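Local coordinates for protein COG0546: Predicted phosphatases (Streptococcus pneumoniae, PDB 2AH5) that is a haloacid dehalogenase-like hydrolase, predicted to be a phosphatase, whose substrate is not known, at residues S3-T14 with L152-T163. Residues are numbered along the deposited sequence; the frame is centred on the assembly and turned at random.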
ATOM      1  N   SER A   3      13.386 -12.205 -16.092  1.00 30.81           N
ATOM      2  CA  SER A   3      13.487 -13.122 -14.955  1.00 28.27           C
ATOM      3  C   SER A   3      12.290 -13.016 -13.996  1.00 25.48           C
ATOM      4  O   SER A   3      12.101 -13.877 -13.143  1.00 24.15           O
ATOM      5  CB  SER A   3      14.819 -12.971 -14.214  1.00 29.46           C
ATOM      6  OG  SER A   3      14.747 -11.910 -13.284  1.00 31.14           O
ATOM      7  N   ILE A   4      11.475 -11.970 -14.144  1.00 22.59           N
ATOM      8  CA  ILE A   4      10.298 -11.818 -13.268  1.00 20.25           C
ATOM      9  C   ILE A   4       9.288 -12.913 -13.606  1.00 18.93           C
ATOM     10  O   ILE A   4       8.944 -13.124 -14.782  1.00 18.20           O
ATOM     11  CB  ILE A   4       9.634 -10.417 -13.399  1.00 20.17           C
ATOM     12  CG1 ILE A   4      10.575  -9.316 -12.891  1.00 19.40           C
ATOM     13  CG2 ILE A   4       8.290 -10.362 -12.645  1.00 19.15           C
ATOM     14  CD1 ILE A   4      10.258  -7.961 -13.444  1.00 22.87           C
ATOM     15  N   THR A   5       8.843 -13.625 -12.574  1.00 17.87           N
ATOM     16  CA  THR A   5       7.758 -14.607 -12.704  1.00 17.90           C
ATOM     17  C   THR A   5       6.536 -14.305 -11.816  1.00 17.01           C
ATOM     18  O   THR A   5       5.509 -14.985 -11.918  1.00 18.06           O
ATOM     19  CB  THR A   5       8.210 -16.052 -12.395  1.00 18.44           C
ATOM     20  OG1 THR A   5       8.553 -16.164 -11.007  1.00 19.58           O
ATOM     21  CG2 THR A   5       9.409 -16.474 -13.254  1.00 20.42           C
ATOM     22  N   ALA A   6       6.648 -13.291 -10.960  1.00 15.76           N
ATOM     23  CA  ALA A   6       5.616 -12.980  -9.973  1.00 14.43           C
ATOM     24  C   ALA A   6       5.584 -11.470  -9.746  1.00 12.97           C
ATOM     25  O   ALA A   6       6.629 -10.807  -9.742  1.00 13.38           O
ATOM     26  CB  ALA A   6       5.899 -13.693  -8.681  1.00 14.27           C
ATOM     27  N   ILE A   7       4.384 -10.939  -9.589  1.00 12.78           N
ATOM     28  CA  ILE A   7       4.202  -9.501  -9.432  1.00 12.64           C
ATOM     29  C   ILE A   7       3.514  -9.188  -8.095  1.00 12.84           C
ATOM     30  O   ILE A   7       2.447  -9.752  -7.794  1.00 12.22           O
ATOM     31  CB  ILE A   7       3.398  -8.890 -10.603  1.00 12.17           C
ATOM     32  CG1 ILE A   7       4.051  -9.220 -11.964  1.00 11.46           C
ATOM     33  CG2 ILE A   7       3.258  -7.385 -10.391  1.00 14.09           C
ATOM     34  CD1 ILE A   7       3.325  -8.585 -13.181  1.00 13.45           C
ATOM     35  N   PHE A   8       4.156  -8.332  -7.283  1.00 11.76           N
ATOM     36  CA  PHE A   8       3.633  -7.913  -5.971  1.00 12.37           C
ATOM     37  C   PHE A   8       3.052  -6.494  -6.088  1.00 12.21           C
ATOM     38  O   PHE A   8       3.667  -5.627  -6.705  1.00 12.60           O
ATOM     39  CB  PHE A   8       4.749  -7.868  -4.905  1.00 12.29           C
ATOM     40  CG  PHE A   8       5.408  -9.198  -4.616  1.00 11.07           C
ATOM     41  CD1 PHE A   8       4.877 -10.401  -5.096  1.00 12.20           C
ATOM     42  CD2 PHE A   8       6.542  -9.237  -3.791  1.00 12.45           C
ATOM     43  CE1 PHE A   8       5.488 -11.631  -4.790  1.00 12.26           C
ATOM     44  CE2 PHE A   8       7.151 -10.467  -3.465  1.00 14.29           C
ATOM     45  CZ  PHE A   8       6.637 -11.653  -3.969  1.00 13.19           C
ATOM     46  N   PHE A   9       1.932  -6.245  -5.417  1.00 12.61           N
ATOM     47  CA  PHE A   9       1.303  -4.936  -5.443  1.00 12.51           C
ATOM     48  C   PHE A   9       1.146  -4.392  -4.027  1.00 12.63           C
ATOM     49  O   PHE A   9       0.744  -5.146  -3.131  1.00 12.60           O
ATOM     50  CB  PHE A   9      -0.088  -5.063  -6.016  1.00 13.52           C
ATOM     51  CG  PHE A   9      -0.116  -5.288  -7.484  1.00 13.63           C
ATOM     52  CD1 PHE A   9      -0.022  -6.568  -7.985  1.00 16.76           C
ATOM     53  CD2 PHE A   9      -0.257  -4.219  -8.348  1.00 16.01           C
ATOM     54  CE1 PHE A   9      -0.069  -6.785  -9.359  1.00 17.49           C
ATOM     55  CE2 PHE A   9      -0.327  -4.433  -9.740  1.00 17.96           C
ATOM     56  CZ  PHE A   9      -0.220  -5.715 -10.219  1.00 16.17           C
ATOM     57  N   ASP A  10       1.461  -3.113  -3.812  1.00 12.79           N
ATOM     58  CA  ASP A  10       0.954  -2.398  -2.618  1.00 14.00           C
ATOM     59  C   ASP A  10      -0.576  -2.249  -2.835  1.00 14.09           C
ATOM     60  O   ASP A  10      -1.054  -2.380  -3.956  1.00 14.02           O
ATOM     61  CB  ASP A  10       1.619  -1.005  -2.457  1.00 14.06           C
ATOM     62  CG  ASP A  10       1.545  -0.466  -1.006  1.00 18.18           C
ATOM     63  OD1 ASP A  10       0.857  -1.061  -0.140  1.00 21.35           O
ATOM     64  OD2 ASP A  10       2.188   0.575  -0.719  1.00 23.03           O
ATOM     65  N   LEU A  11      -1.333  -1.984  -1.776  1.00 14.67           N
ATOM     66  CA  LEU A  11      -2.809  -1.946  -1.837  1.00 14.09           C
ATOM     67  C   LEU A  11      -3.245  -0.497  -1.848  1.00 15.07           C
ATOM     68  O   LEU A  11      -3.544   0.031  -2.895  1.00 14.25           O
ATOM     69  CB  LEU A  11      -3.437  -2.686  -0.639  1.00 15.01           C
ATOM     70  CG  LEU A  11      -4.965  -2.824  -0.613  1.00 15.45           C
ATOM     71  CD1 LEU A  11      -5.499  -3.454  -1.901  1.00 16.51           C
ATOM     72  CD2 LEU A  11      -5.385  -3.671   0.609  1.00 15.41           C
ATOM     73  N   ASP A  12      -3.276   0.136  -0.672  1.00 14.68           N
ATOM     74  CA  ASP A  12      -3.600   1.560  -0.549  1.00 15.90           C
ATOM     75  C   ASP A  12      -2.642   2.407  -1.362  1.00 15.41           C
ATOM     76  O   ASP A  12      -1.443   2.191  -1.318  1.00 17.36           O
ATOM     77  CB  ASP A  12      -3.484   2.013   0.906  1.00 16.48           C
ATOM     78  CG  ASP A  12      -4.372   1.250   1.803  1.00 20.29           C
ATOM     79  OD1 ASP A  12      -5.543   1.620   1.888  1.00 22.18           O
ATOM     80  OD2 ASP A  12      -3.913   0.248   2.400  1.00 26.06           O
ATOM     81  N   GLY A  13      -3.168   3.366  -2.107  1.00 15.12           N
ATOM     82  CA  GLY A  13      -2.337   4.291  -2.857  1.00 14.82           C
ATOM     83  C   GLY A  13      -1.798   3.744  -4.159  1.00 14.36           C
ATOM     84  O   GLY A  13      -1.182   4.468  -4.912  1.00 14.53           O
ATOM     85  N   THR A  14      -2.044   2.463  -4.425  1.00 13.51           N
ATOM     86  CA  THR A  14      -1.584   1.837  -5.660  1.00 13.13           C
ATOM     87  C   THR A  14      -2.780   1.229  -6.416  1.00 13.16           C
ATOM     88  O   THR A  14      -3.166   1.717  -7.484  1.00 13.68           O
ATOM     89  CB  THR A  14      -0.500   0.770  -5.336  1.00 13.56           C
ATOM     90  OG1 THR A  14       0.658   1.420  -4.798  1.00 15.79           O
ATOM     91  CG2 THR A  14      -0.115  -0.008  -6.572  1.00 13.05           C
ATOM     92  N   LEU A 152       9.928 -18.338  -4.223  1.00 15.91           N
ATOM     93  CA  LEU A 152      10.509 -17.410  -5.190  1.00 16.76           C
ATOM     94  C   LEU A 152      11.825 -16.863  -4.688  1.00 16.55           C
ATOM     95  O   LEU A 152      11.937 -16.469  -3.514  1.00 17.49           O
ATOM     96  CB  LEU A 152       9.558 -16.217  -5.413  1.00 16.73           C
ATOM     97  CG  LEU A 152       8.179 -16.473  -6.009  1.00 16.80           C
ATOM     98  CD1 LEU A 152       7.262 -15.272  -5.748  1.00 16.99           C
ATOM     99  CD2 LEU A 152       8.342 -16.718  -7.525  1.00 17.36           C
ATOM    100  N   ALA A 153      12.796 -16.785  -5.594  1.00 17.09           N
ATOM    101  CA  ALA A 153      14.028 -15.998  -5.379  1.00 18.16           C
ATOM    102  C   ALA A 153      13.708 -14.531  -5.634  1.00 17.68           C
ATOM    103  O   ALA A 153      12.843 -14.227  -6.447  1.00 17.05           O
ATOM    104  CB  ALA A 153      15.127 -16.452  -6.299  1.00 17.94           C
ATOM    105  N   PRO A 154      14.378 -13.621  -4.916  1.00 18.89           N
ATOM    106  CA  PRO A 154      14.014 -12.204  -5.042  1.00 19.39           C
ATOM    107  C   PRO A 154      14.079 -11.687  -6.493  1.00 20.16           C
ATOM    108  O   PRO A 154      13.278 -10.843  -6.901  1.00 20.38           O
ATOM    109  CB  PRO A 154      15.056 -11.509  -4.178  1.00 19.09           C
ATOM    110  CG  PRO A 154      15.503 -12.527  -3.215  1.00 20.37           C
ATOM    111  CD  PRO A 154      15.473 -13.819  -3.956  1.00 19.24           C
ATOM    112  N   GLU A 155      15.005 -12.246  -7.271  1.00 21.19           N
ATOM    113  CA  GLU A 155      15.208 -11.880  -8.663  1.00 21.37           C
ATOM    114  C   GLU A 155      13.957 -12.114  -9.533  1.00 20.21           C
ATOM    115  O   GLU A 155      13.780 -11.480 -10.583  1.00 20.48           O
ATOM    116  CB  GLU A 155      16.419 -12.652  -9.197  1.00 22.15           C
ATOM    117  CG  GLU A 155      17.762 -12.295  -8.494  1.00 26.11           C
ATOM    118  CD  GLU A 155      17.947 -12.824  -7.032  1.00 29.23           C
ATOM    119  OE1 GLU A 155      17.407 -13.865  -6.625  1.00 27.79           O
ATOM    120  OE2 GLU A 155      18.680 -12.174  -6.271  1.00 35.26           O
ATOM    121  N   GLN A 156      13.073 -12.999  -9.069  1.00 18.20           N
ATOM    122  CA  GLN A 156      11.875 -13.358  -9.804  1.00 17.03           C
ATOM    123  C   GLN A 156      10.659 -12.480  -9.482  1.00 16.45           C
ATOM    124  O   GLN A 156       9.586 -12.711 -10.054  1.00 15.88           O
ATOM    125  CB  GLN A 156      11.454 -14.798  -9.510  1.00 17.83           C
ATOM    126  CG  GLN A 156      12.390 -15.899  -9.936  1.00 20.14           C
ATOM    127  CD  GLN A 156      11.827 -17.228  -9.441  1.00 22.85           C
ATOM    128  OE1 GLN A 156      12.209 -17.703  -8.379  1.00 19.26           O
ATOM    129  NE2 GLN A 156      10.844 -17.769 -10.159  1.00 22.69           N
ATOM    130  N   ALA A 157      10.800 -11.519  -8.556  1.00 14.91           N
ATOM    131  CA  ALA A 157       9.659 -10.681  -8.187  1.00 14.64           C
ATOM    132  C   ALA A 157       9.900  -9.180  -8.462  1.00 14.87           C
ATOM    133  O   ALA A 157      11.047  -8.728  -8.597  1.00 15.70           O
ATOM    134  CB  ALA A 157       9.275 -10.907  -6.720  1.00 15.15           C
ATOM    135  N   ILE A 158       8.804  -8.431  -8.532  1.00 13.67           N
ATOM    136  CA  ILE A 158       8.846  -6.974  -8.631  1.00 13.46           C
ATOM    137  C   ILE A 158       7.687  -6.479  -7.783  1.00 12.61           C
ATOM    138  O   ILE A 158       6.646  -7.136  -7.715  1.00 12.83           O
ATOM    139  CB  ILE A 158       8.757  -6.485 -10.124  1.00 13.44           C
ATOM    140  CG1 ILE A 158       8.868  -4.947 -10.246  1.00 12.86           C
ATOM    141  CG2 ILE A 158       7.508  -6.995 -10.840  1.00 14.10           C
ATOM    142  CD1 ILE A 158       9.280  -4.517 -11.681  1.00 13.45           C
ATOM    143  N   ILE A 159       7.871  -5.358  -7.096  1.00 12.75           N
ATOM    144  CA  ILE A 159       6.747  -4.715  -6.388  1.00 12.71           C
ATOM    145  C   ILE A 159       6.336  -3.444  -7.139  1.00 12.55           C
ATOM    146  O   ILE A 159       7.196  -2.644  -7.591  1.00 12.61           O
ATOM    147  CB  ILE A 159       7.066  -4.440  -4.898  1.00 12.69           C
ATOM    148  CG1 ILE A 159       5.823  -3.923  -4.159  1.00 12.48           C
ATOM    149  CG2 ILE A 159       8.296  -3.481  -4.760  1.00 12.02           C
ATOM    150  CD1 ILE A 159       5.984  -3.925  -2.633  1.00 13.28           C
ATOM    151  N   ILE A 160       5.023  -3.299  -7.314  1.00 11.51           N
ATOM    152  CA  ILE A 160       4.422  -2.124  -7.900  1.00 11.91           C
ATOM    153  C   ILE A 160       3.892  -1.332  -6.717  1.00 11.95           C
ATOM    154  O   ILE A 160       3.009  -1.815  -5.992  1.00 10.41           O
ATOM    155  CB  ILE A 160       3.270  -2.550  -8.870  1.00 12.08           C
ATOM    156  CG1 ILE A 160       3.865  -3.447  -9.985  1.00 12.29           C
ATOM    157  CG2 ILE A 160       2.454  -1.305  -9.364  1.00 12.08           C
ATOM    158  CD1 ILE A 160       2.937  -3.830 -11.161  1.00 13.32           C
ATOM    159  N   GLY A 161       4.453  -0.145  -6.494  1.00 11.64           N
ATOM    160  CA  GLY A 161       4.119   0.621  -5.295  1.00 12.70           C
ATOM    161  C   GLY A 161       4.265   2.124  -5.428  1.00 13.66           C
ATOM    162  O   GLY A 161       4.937   2.604  -6.353  1.00 13.29           O
ATOM    163  N   ASP A 162       3.628   2.850  -4.500  1.00 13.61           N
ATOM    164  CA  ASP A 162       3.546   4.303  -4.548  1.00 14.68           C
ATOM    165  C   ASP A 162       4.349   5.057  -3.484  1.00 14.56           C
ATOM    166  O   ASP A 162       4.329   6.278  -3.498  1.00 15.06           O
ATOM    167  CB  ASP A 162       2.080   4.784  -4.504  1.00 14.80           C
ATOM    168  CG  ASP A 162       1.407   4.506  -3.162  1.00 15.99           C
ATOM    169  OD1 ASP A 162       1.490   3.360  -2.679  1.00 18.59           O
ATOM    170  OD2 ASP A 162       0.825   5.452  -2.580  1.00 19.50           O
ATOM    171  N   THR A 163       5.044   4.359  -2.584  1.00 14.09           N
ATOM    172  CA  THR A 163       5.766   5.028  -1.485  1.00 14.55           C
ATOM    173  C   THR A 163       7.238   4.645  -1.323  1.00 14.51           C
ATOM    174  O   THR A 163       7.698   3.583  -1.796  1.00 13.84           O
ATOM    175  CB  THR A 163       5.097   4.760  -0.104  1.00 14.52           C
ATOM    176  OG1 THR A 163       5.344   3.406   0.290  1.00 15.41           O
ATOM    177  CG2 THR A 163       3.593   5.041  -0.109  1.00 16.63           C
TER
HETATM  178  O   HOH W   1       3.583   1.656   1.390  1.00 26.96           O
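F8 is hydrogen-bonded to strand 157-161 through both its backbone N and its O. Its N donates to I158 O at 2.8 Å, and its O accepts from I160 N. D10 N continues the parallel ladder to I160 O, with an N-H...O angle of 170°. At the other end Q156 O takes two donors, T5 N at 2.8 Å and A6 N. S3 OG reaches E155 O from above the carbonyl plane.

Apolar contacts cover both faces of the pair. On one, A157 CB sits over the F8 ring, 4.1 Å from its centroid. L152 CD1 meets A6 CB at 3.6 Å, and helix 139-149 packs on this face through L147. On the other, I160 lies alongside F9, and its CD1 is 3.6 Å from F9 CE2. I160 has CG1 anti to its carbonyl carbon (chi1 -60°), which carries CD1 on to I7 CG2 as well.

These are the two central strands of the six-stranded parallel sheet of a HAD-type Rossmann-like core. D10, D12 and T14 match the DxDx(T/V) signature, so the C-terminal ends of the two strands probably border the active site, as in other HAD enzymes.

There T14 OG1 donates to D162 OD1 at 3.0 Å, from above the carboxylate plane. D162 OD2 accepts from F184 N. D10 OD2 and D162 OD1 are two acceptors 3.5 Å apart, with carboxylate planes turned 49°. A water donates to D10 OD2 and also bonds T163 OG1.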